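Long-range contacts in structural protein VP1 (Trichodysplasia spinulosa-associated polyomavirus, PDB 4U60), which forms the five-subunit capsomer of the viral coat and binds sialylated glycans such as the GM1 oligosaccharide: residues C[88-92]-C[232-238]; C[82-87]-C[276-280]; C[244-250]-C[263-269]. All blocks are in the same frame, centred on the assembly; numbering follows the deposited sequence.

Contact 1 of 3, residues C[88-92]-C[232-238]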
loop_
_atom_site.group_PDB
_atom_site.type_symbol
_atom_site.label_atom_id
_atom_site.label_comp_id
_atom_site.label_asym_id
_atom_site.label_seq_id
_atom_site.Cartn_x
_atom_site.Cartn_y
_atom_site.Cartn_z
ATOM N N THR C 88 -32.484 -24.461 20.388
ATOM C CA THR C 88 -31.059 -24.168 20.359
ATOM C C THR C 88 -30.613 -24.135 18.912
ATOM O O THR C 88 -31.058 -24.949 18.104
ATOM C CB THR C 88 -30.251 -25.226 21.129
ATOM O OG1 THR C 88 -30.868 -25.475 22.403
ATOM C CG2 THR C 88 -28.794 -24.754 21.317
ATOM N N MET C 89 -29.745 -23.177 18.594
ATOM C CA MET C 89 -29.123 -23.086 17.283
ATOM C C MET C 89 -27.613 -22.938 17.457
ATOM O O MET C 89 -27.159 -22.402 18.464
ATOM C CB MET C 89 -29.649 -21.873 16.524
ATOM C CG MET C 89 -31.140 -21.905 16.275
ATOM S SD MET C 89 -31.679 -20.532 15.232
ATOM C CE MET C 89 -31.134 -21.099 13.632
ATOM N N TRP C 90 -26.861 -23.429 16.481
ATOM C CA TRP C 90 -25.417 -23.183 16.417
ATOM C C TRP C 90 -25.204 -21.781 15.892
ATOM O O TRP C 90 -25.797 -21.386 14.888
ATOM C CB TRP C 90 -24.707 -24.185 15.507
ATOM C CG TRP C 90 -24.641 -25.555 16.088
ATOM C CD1 TRP C 90 -25.331 -26.655 15.682
ATOM C CD2 TRP C 90 -23.853 -25.966 17.210
ATOM N NE1 TRP C 90 -25.010 -27.742 16.482
ATOM C CE2 TRP C 90 -24.102 -27.333 17.422
ATOM C CE3 TRP C 90 -22.940 -25.306 18.044
ATOM C CZ2 TRP C 90 -23.472 -28.065 18.442
ATOM C CZ3 TRP C 90 -22.317 -26.026 19.047
ATOM C CH2 TRP C 90 -22.591 -27.391 19.244
ATOM N N GLU C 91 -24.359 -21.028 16.590
ATOM C CA GLU C 91 -24.015 -19.663 16.206
ATOM C C GLU C 91 -22.539 -19.657 15.821
ATOM O O GLU C 91 -21.709 -20.069 16.608
ATOM C CB GLU C 91 -24.232 -18.761 17.408
ATOM C CG GLU C 91 -23.890 -17.299 17.208
ATOM C CD GLU C 91 -24.000 -16.506 18.490
ATOM O OE1 GLU C 91 -24.306 -17.104 19.549
ATOM O OE2 GLU C 91 -23.788 -15.271 18.443
ATOM N N ALA C 92 -22.234 -19.215 14.602
ATOM C CA ALA C 92 -20.851 -19.135 14.136
ATOM C C ALA C 92 -20.200 -17.891 14.742
ATOM O O ALA C 92 -20.649 -16.791 14.521
ATOM C CB ALA C 92 -20.811 -19.069 12.619
ATOM N N GLY C 232 -23.246 -8.416 18.789
ATOM C CA GLY C 232 -22.640 -9.590 19.398
ATOM C C GLY C 232 -23.232 -10.924 18.969
ATOM O O GLY C 232 -23.047 -11.940 19.656
ATOM N N VAL C 233 -23.905 -10.944 17.821
ATOM C CA VAL C 233 -24.561 -12.161 17.340
ATOM C C VAL C 233 -23.932 -12.621 16.034
ATOM O O VAL C 233 -23.823 -11.839 15.107
ATOM C CB VAL C 233 -26.075 -11.936 17.114
ATOM C CG1 VAL C 233 -26.750 -13.251 16.753
ATOM C CG2 VAL C 233 -26.718 -11.337 18.358
ATOM N N GLY C 234 -23.546 -13.895 15.979
ATOM C CA GLY C 234 -22.982 -14.504 14.781
ATOM C C GLY C 234 -24.082 -15.089 13.906
ATOM O O GLY C 234 -25.241 -15.163 14.332
ATOM N N PRO C 235 -23.724 -15.567 12.704
ATOM C CA PRO C 235 -24.696 -16.295 11.884
ATOM C C PRO C 235 -25.322 -17.467 12.667
ATOM O O PRO C 235 -24.608 -18.191 13.364
ATOM C CB PRO C 235 -23.856 -16.798 10.720
ATOM C CG PRO C 235 -22.738 -15.806 10.600
ATOM C CD PRO C 235 -22.409 -15.467 12.032
ATOM N N LEU C 236 -26.633 -17.620 12.554
ATOM C CA LEU C 236 -27.393 -18.679 13.251
ATOM C C LEU C 236 -27.772 -19.744 12.233
ATOM O O LEU C 236 -28.340 -19.442 11.187
ATOM C CB LEU C 236 -28.603 -18.089 13.950
ATOM C CG LEU C 236 -28.276 -17.032 15.016
ATOM C CD1 LEU C 236 -29.554 -16.359 15.497
ATOM C CD2 LEU C 236 -27.539 -17.630 16.202
ATOM N N CYS C 237 -27.354 -20.977 12.506
ATOM C CA CYS C 237 -27.393 -22.037 11.519
ATOM C C CYS C 237 -28.747 -22.724 11.433
ATOM O O CYS C 237 -29.062 -23.648 12.210
ATOM C CB CYS C 237 -26.275 -23.039 11.820
ATOM S SG CYS C 237 -24.651 -22.278 11.566
ATOM N N LYS C 238 -29.538 -22.257 10.471
ATOM C CA LYS C 238 -30.896 -22.732 10.276
ATOM C C LYS C 238 -30.889 -24.185 9.834
ATOM O O LYS C 238 -30.107 -24.578 8.956
ATOM C CB LYS C 238 -31.603 -21.848 9.260
ATOM C CG LYS C 238 -31.828 -20.428 9.764
ATOM C CD LYS C 238 -32.423 -19.535 8.688
ATOM C CE LYS C 238 -32.704 -18.135 9.232
ATOM N NZ LYS C 238 -33.278 -17.227 8.204
HETATM O O HOH W 1 -28.052 -24.908 14.353
#

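Contact 2 of 3, residues C[82-87]-C[276-280]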
loop_
_atom_site.group_PDB
_atom_site.type_symbol
_atom_site.label_atom_id
_atom_site.label_comp_id
_atom_site.label_asym_id
_atom_site.label_seq_id
_atom_site.Cartn_x
_atom_site.Cartn_y
_atom_site.Cartn_z
ATOM N N LEU C 82 -39.193 -30.231 18.288
ATOM C CA LEU C 82 -39.322 -28.920 17.631
ATOM C C LEU C 82 -40.515 -28.082 18.138
ATOM O O LEU C 82 -40.731 -26.973 17.648
ATOM C CB LEU C 82 -39.437 -29.087 16.104
ATOM C CG LEU C 82 -38.296 -29.760 15.323
ATOM C CD1 LEU C 82 -38.437 -29.487 13.829
ATOM C CD2 LEU C 82 -36.923 -29.308 15.795
ATOM N N THR C 83 -41.279 -28.597 19.098
ATOM C CA THR C 83 -42.419 -27.862 19.659
ATOM C C THR C 83 -42.124 -27.171 21.001
ATOM O O THR C 83 -43.018 -26.565 21.583
ATOM C CB THR C 83 -43.640 -28.783 19.841
ATOM O OG1 THR C 83 -43.380 -29.738 20.880
ATOM C CG2 THR C 83 -43.957 -29.506 18.542
ATOM N N CYS C 84 -40.876 -27.239 21.476
ATOM C CA CYS C 84 -40.485 -26.563 22.725
ATOM C C CYS C 84 -40.613 -25.036 22.606
ATOM O O CYS C 84 -40.548 -24.494 21.499
ATOM C CB CYS C 84 -39.055 -26.942 23.120
ATOM S SG CYS C 84 -38.858 -28.670 23.617
ATOM N N ASN C 85 -40.808 -24.363 23.745
ATOM C CA ASN C 85 -40.978 -22.900 23.783
ATOM C C ASN C 85 -39.714 -22.137 23.357
ATOM O O ASN C 85 -39.791 -21.002 22.884
ATOM C CB ASN C 85 -41.384 -22.443 25.180
ATOM C CG ASN C 85 -42.772 -22.939 25.609
ATOM O OD1 ASN C 85 -43.166 -22.717 26.749
ATOM N ND2 ASN C 85 -43.506 -23.615 24.721
ATOM N N THR C 86 -38.560 -22.758 23.567
ATOM C CA THR C 86 -37.293 -22.275 23.014
ATOM C C THR C 86 -36.590 -23.422 22.315
ATOM O O THR C 86 -36.888 -24.596 22.566
ATOM C CB THR C 86 -36.351 -21.716 24.101
ATOM O OG1 THR C 86 -35.987 -22.762 25.015
ATOM C CG2 THR C 86 -37.028 -20.578 24.857
ATOM N N LEU C 87 -35.662 -23.059 21.433
ATOM C CA LEU C 87 -34.835 -24.020 20.723
ATOM C C LEU C 87 -33.379 -23.567 20.782
ATOM O O LEU C 87 -33.078 -22.462 21.216
ATOM C CB LEU C 87 -35.298 -24.160 19.271
ATOM C CG LEU C 87 -36.688 -24.765 19.032
ATOM C CD1 LEU C 87 -37.049 -24.668 17.556
ATOM C CD2 LEU C 87 -36.775 -26.212 19.517
ATOM N N ARG C 276 -26.622 -21.310 20.981
ATOM C CA ARG C 276 -27.425 -20.129 21.282
ATOM C C ARG C 276 -28.908 -20.503 21.411
ATOM O O ARG C 276 -29.484 -21.137 20.528
ATOM C CB ARG C 276 -27.267 -19.102 20.168
ATOM C CG ARG C 276 -28.199 -17.896 20.263
ATOM C CD ARG C 276 -27.755 -16.908 21.327
ATOM N NE ARG C 276 -26.641 -16.091 20.851
ATOM C CZ ARG C 276 -26.334 -14.865 21.283
ATOM N NH1 ARG C 276 -27.047 -14.277 22.237
ATOM N NH2 ARG C 276 -25.305 -14.219 20.738
ATOM N N THR C 277 -29.527 -20.075 22.502
ATOM C CA THR C 277 -30.970 -20.272 22.670
ATOM C C THR C 277 -31.737 -19.206 21.889
ATOM O O THR C 277 -31.341 -18.041 21.855
ATOM C CB THR C 277 -31.359 -20.258 24.158
ATOM O OG1 THR C 277 -30.605 -21.261 24.845
ATOM C CG2 THR C 277 -32.879 -20.543 24.341
ATOM N N VAL C 278 -32.833 -19.627 21.251
ATOM C CA VAL C 278 -33.707 -18.746 20.479
ATOM C C VAL C 278 -35.176 -19.028 20.837
ATOM O O VAL C 278 -35.534 -20.121 21.280
ATOM C CB VAL C 278 -33.494 -18.901 18.952
ATOM C CG1 VAL C 278 -32.023 -18.704 18.611
ATOM C CG2 VAL C 278 -33.965 -20.260 18.439
ATOM N N ARG C 279 -36.011 -18.028 20.609
ATOM C CA ARG C 279 -37.447 -18.146 20.837
ATOM C C ARG C 279 -38.100 -19.100 19.852
ATOM O O ARG C 279 -37.693 -19.187 18.690
ATOM C CB ARG C 279 -38.106 -16.790 20.677
ATOM C CG ARG C 279 -37.672 -15.767 21.698
ATOM C CD ARG C 279 -38.713 -14.650 21.810
ATOM N NE ARG C 279 -38.420 -13.769 22.937
ATOM C CZ ARG C 279 -38.585 -14.093 24.219
ATOM N NH1 ARG C 279 -39.059 -15.285 24.576
ATOM N NH2 ARG C 279 -38.268 -13.209 25.161
ATOM N N ASN C 280 -39.132 -19.791 20.322
ATOM C CA ASN C 280 -39.923 -20.663 19.473
ATOM C C ASN C 280 -41.371 -20.626 19.951
ATOM O O ASN C 280 -41.706 -19.835 20.832
ATOM C CB ASN C 280 -39.370 -22.087 19.524
ATOM C CG ASN C 280 -39.945 -22.984 18.440
ATOM O OD1 ASN C 280 -40.019 -22.600 17.273
ATOM N ND2 ASN C 280 -40.330 -24.205 18.820
ATOM O OXT ASN C 280 -42.230 -21.370 19.482
HETATM O O HOH W 2 -43.466 -23.868 20.541
#

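Contact 3 of 3, residues C[244-250]-C[263-269]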
loop_
_atom_site.group_PDB
_atom_site.type_symbol
_atom_site.label_atom_id
_atom_site.label_comp_id
_atom_site.label_asym_id
_atom_site.label_seq_id
_atom_site.Cartn_x
_atom_site.Cartn_y
_atom_site.Cartn_z
ATOM N N VAL C 244 -20.661 -22.341 3.715
ATOM C CA VAL C 244 -19.343 -21.768 3.463
ATOM C C VAL C 244 -19.171 -21.637 1.965
ATOM O O VAL C 244 -19.446 -22.587 1.222
ATOM C CB VAL C 244 -18.240 -22.669 4.051
ATOM C CG1 VAL C 244 -16.879 -22.058 3.826
ATOM C CG2 VAL C 244 -18.499 -22.907 5.536
ATOM N N SER C 245 -18.689 -20.468 1.530
ATOM C CA SER C 245 -18.562 -20.201 0.104
ATOM C C SER C 245 -17.300 -19.418 -0.158
ATOM O O SER C 245 -16.871 -18.659 0.707
ATOM C CB SER C 245 -19.761 -19.393 -0.405
ATOM O OG SER C 245 -21.001 -19.999 -0.020
ATOM N N CYS C 246 -16.749 -19.544 -1.356
ATOM C CA CYS C 246 -15.531 -18.796 -1.671
ATOM C C CYS C 246 -15.186 -18.803 -3.143
ATOM O O CYS C 246 -15.794 -19.536 -3.932
ATOM C CB CYS C 246 -14.343 -19.316 -0.851
ATOM S SG CYS C 246 -13.868 -21.026 -1.189
ATOM N N CYS C 247 -14.216 -17.956 -3.502
ATOM C CA CYS C 247 -13.594 -18.002 -4.809
ATOM C C CYS C 247 -12.228 -17.356 -4.656
ATOM O O CYS C 247 -12.115 -16.293 -4.058
ATOM C CB CYS C 247 -14.426 -17.280 -5.860
ATOM S SG CYS C 247 -13.780 -17.450 -7.539
ATOM N N ASP C 248 -11.198 -18.005 -5.179
ATOM C CA ASP C 248 -9.829 -17.484 -5.099
ATOM C C ASP C 248 -9.078 -17.628 -6.416
ATOM O O ASP C 248 -8.385 -18.612 -6.657
ATOM C CB ASP C 248 -9.074 -18.172 -3.954
ATOM C CG ASP C 248 -9.615 -17.790 -2.601
ATOM O OD1 ASP C 248 -9.275 -16.657 -2.141
ATOM O OD2 ASP C 248 -10.414 -18.567 -2.024
ATOM N N ILE C 249 -9.208 -16.614 -7.260
ATOM C CA ILE C 249 -8.493 -16.560 -8.533
ATOM C C ILE C 249 -7.167 -15.849 -8.286
ATOM O O ILE C 249 -7.151 -14.760 -7.701
ATOM C CB ILE C 249 -9.299 -15.739 -9.546
ATOM C CG1 ILE C 249 -10.615 -16.469 -9.851
ATOM C CG2 ILE C 249 -8.482 -15.442 -10.791
ATOM C CD1 ILE C 249 -11.646 -15.643 -10.584
ATOM N N VAL C 250 -6.071 -16.452 -8.715
ATOM C CA VAL C 250 -4.733 -15.880 -8.450
ATOM C C VAL C 250 -4.020 -15.380 -9.689
ATOM O O VAL C 250 -2.925 -14.847 -9.586
ATOM C CB VAL C 250 -3.838 -16.840 -7.654
ATOM C CG1 VAL C 250 -4.378 -17.053 -6.252
ATOM C CG2 VAL C 250 -3.697 -18.172 -8.383
ATOM N N ARG C 263 -6.264 -19.484 -13.126
ATOM C CA ARG C 263 -5.747 -20.368 -12.084
ATOM C C ARG C 263 -6.345 -19.992 -10.733
ATOM O O ARG C 263 -6.343 -18.807 -10.369
ATOM C CB ARG C 263 -4.235 -20.256 -12.001
ATOM C CG ARG C 263 -3.571 -21.024 -10.868
ATOM C CD ARG C 263 -3.977 -22.497 -10.841
ATOM N NE ARG C 263 -3.069 -23.314 -10.050
ATOM C CZ ARG C 263 -3.343 -24.538 -9.612
ATOM N NH1 ARG C 263 -4.530 -25.069 -9.840
ATOM N NH2 ARG C 263 -2.457 -25.206 -8.891
ATOM N N GLY C 264 -6.849 -21.008 -10.014
ATOM C CA GLY C 264 -7.449 -20.842 -8.710
ATOM C C GLY C 264 -6.751 -21.684 -7.677
ATOM O O GLY C 264 -6.071 -22.652 -8.031
ATOM N N LEU C 265 -6.911 -21.302 -6.399
ATOM C CA LEU C 265 -6.356 -22.063 -5.293
ATOM C C LEU C 265 -7.454 -22.450 -4.298
ATOM O O LEU C 265 -8.487 -21.766 -4.204
ATOM C CB LEU C 265 -5.266 -21.265 -4.574
ATOM C CG LEU C 265 -3.958 -21.066 -5.370
ATOM C CD1 LEU C 265 -3.010 -20.206 -4.552
ATOM C CD2 LEU C 265 -3.280 -22.375 -5.739
ATOM N N PRO C 266 -7.213 -23.519 -3.531
ATOM C CA PRO C 266 -8.174 -23.922 -2.523
ATOM C C PRO C 266 -8.137 -23.006 -1.303
ATOM O O PRO C 266 -7.166 -22.278 -1.094
ATOM C CB PRO C 266 -7.730 -25.345 -2.142
ATOM C CG PRO C 266 -6.364 -25.553 -2.733
ATOM C CD PRO C 266 -5.977 -24.318 -3.480
ATOM N N ARG C 267 -9.203 -23.041 -0.521
ATOM C CA ARG C 267 -9.276 -22.289 0.714
ATOM C C ARG C 267 -9.660 -23.234 1.846
ATOM O O ARG C 267 -10.542 -24.098 1.694
ATOM C CB ARG C 267 -10.309 -21.175 0.591
ATOM C CG ARG C 267 -10.448 -20.322 1.839
ATOM C CD ARG C 267 -11.363 -19.134 1.563
ATOM N NE ARG C 267 -10.710 -18.050 0.817
ATOM C CZ ARG C 267 -10.069 -17.018 1.365
ATOM N NH1 ARG C 267 -9.935 -16.913 2.691
ATOM N NH2 ARG C 267 -9.547 -16.071 0.600
ATOM N N TYR C 268 -8.996 -23.028 2.975
ATOM C CA TYR C 268 -9.234 -23.760 4.206
ATOM C C TYR C 268 -10.026 -22.911 5.184
ATOM O O TYR C 268 -9.873 -21.693 5.212
ATOM C CB TYR C 268 -7.877 -24.098 4.814
ATOM C CG TYR C 268 -7.948 -24.571 6.243
ATOM C CD1 TYR C 268 -8.166 -25.912 6.537
ATOM C CD2 TYR C 268 -7.793 -23.680 7.299
ATOM C CE1 TYR C 268 -8.233 -26.365 7.862
ATOM C CE2 TYR C 268 -7.851 -24.116 8.616
ATOM C CZ TYR C 268 -8.059 -25.458 8.891
ATOM O OH TYR C 268 -8.106 -25.899 10.196
ATOM N N PHE C 269 -10.856 -23.559 5.996
ATOM C CA PHE C 269 -11.654 -22.896 7.013
ATOM C C PHE C 269 -11.650 -23.681 8.312
ATOM O O PHE C 269 -11.795 -24.899 8.298
ATOM C CB PHE C 269 -13.129 -22.785 6.593
ATOM C CG PHE C 269 -13.371 -22.116 5.270
ATOM C CD1 PHE C 269 -13.296 -22.849 4.092
ATOM C CD2 PHE C 269 -13.762 -20.776 5.205
ATOM C CE1 PHE C 269 -13.581 -22.267 2.871
ATOM C CE2 PHE C 269 -14.022 -20.191 3.965
ATOM C CZ PHE C 269 -13.920 -20.954 2.817
HETATM O O HOH W 3 -10.918 -20.976 -3.253
#

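Contact 1 of 3, residues C[88-92]-C[232-238]
Met-89 lays its terminal methyl across Leu-236 at about a right angle, CE 3.9 Å from Leu-236 CB. A bend at chi3 (76°) turns that methyl along the loop, where it also meets the peptide after Cys-237 and the base of Lys-238. Leu-236 lies alongside Glu-91, both side chains pointing the same way, with Leu-236 CD2 3.7 Å from Glu-91 CB. Of the Trp-90 side chain it is CB that touches, against Cys-237 CB; the indole leads away, and its NE1 hydrogen-bonds to the carbonyl O of Pro-76. Glu-91 and Leu-236 form a single beta bridge, by which loop 232-238 leans on strand 86-99 of the jelly-roll just before entering strand 241-254. Two backbone bonds flank this bridge: Cys-237 N to Trp-90 O and Ala-92 N to Pro-235 O, each at 2.9 Å. A water takes the N-H of Trp-90 and sits 2.7 Å from Cys-237 O. Ala-92 O is buried without a hydrogen-bond partner in the model; Gly-234 CA comes within 3.3 Å of it. At the polar edge Glu-91 is fully extended, CG trans to its own N (chi1 178°), which carries the carboxylate to Gly-234. OE2 accepts Gly-234 N at 2.8 Å through its anti lone pair, in an almost straight bond (172°), while OE1 makes salt bridges to Arg-274 and Arg-276.

Contact 2 of 3, residues C[82-87]-C[276-280]
The amide of Asn-280 carries Leu-87 CD1 on one face, 3.5 Å from Asn-280 CG, and offers its two N-H groups to backbone carbonyls of the 82-84 turn. Cys-84 O lies in the amide plane, 2.7 Å from Asn-280 ND2. Leu-82 O, at 3.0 Å from Asn-280 ND2, is tilted slightly from that plane, and the N-H comes in above the plane of its carbonyl, giving a more bent bond (141°). Asn-280 CG stands trans to the backbone N (chi1 -167°), which swings the amide over Leu-87 and into the turn. Next to this turn, strands 86-99 and 260-279 of the jelly-roll pair antiparallel. Leu-87 and Val-278 form a hydrogen-bonded pair, Leu-87 N to Val-278 O at 2.9 Å and Val-278 N to Leu-87 O at 2.8 Å. In the next, non-hydrogen-bonded pair, Thr-86 and Arg-279 diverge, and Thr-86 CB instead meets Thr-277 CG2 at 3.7 Å. Asn-280 N hydrogen-bonds to Asn-85 O, and a water lies between Thr-83 O and the terminal carboxylate. With both N-H groups engaged, the flip of the amide is fixed, so the last residue of this VP1 fragment is tied down chiefly by polar bonds at an exposed surface.

Contact 3 of 3, residues C[244-250]-C[263-269]
Arg-267 reaches Asp-248 by running out straight from the backbone (chi1 -179°) and then bending at chi3 (-78°), which sets its guanidinium side-on to the carboxylate. The two strands, 241-254 and 260-279, are a beta hairpin of the jelly-roll that splays open: Ile-249 and Gly-264 still pair, with Val-250 N bonded to Arg-263 O and Leu-265 N to Asp-248 O, whereas Cys-246 and Arg-267 have drawn apart to a CA-CA distance of 7.6 Å. Arg-267 NH2 binds Asp-248 OD1 at 2.8 Å and Arg-267 NE binds Asp-248 OD2 at 2.9 Å, both on the syn side, with the two planes nearly coplanar (29°). His-131 also bonds to OD1, and Thr-97 to the other arginine nitrogen, so this buried ion pair sits within a polar network that probably stabilises its charges. Farther along, Val-244 CG1 sits over the centre of the Phe-269 ring, 3.3 Å from its centroid, a close CH-pi contact, while Cys-246 SG lies at the ring edge, 4.0 Å from Phe-269 CZ. Leu-145 of a neighbouring subunit packs on Leu-265. Where the hairpin opens, one water donates to both Asp-248 OD2, at 2.8 Å, and Leu-265 O, at 2.7 Å.

Contacts 1 and 2 are neighbours on strand 86-99, their centres about 13 Å apart, and Arg-276 joins them: its N lies 2.8 Å from Met-89 O, a probable hydrogen bond, and its NE lies 2.9 Å from Glu-91 OE1. Contact 3 shares strand 260-279 with contact 2 but sits deep in the jelly-roll: the two centres are about 36 Å apart and the nearest atoms about 17 Å, against about 8 Å for the nearest atoms of contacts 1 and 3. No residue of the three contacts lines either glycan pocket, around Thr-50 to Thr-61 or His-109 to Lys-119. Of the three, contact 3 alone meets other subunits of the pentamer.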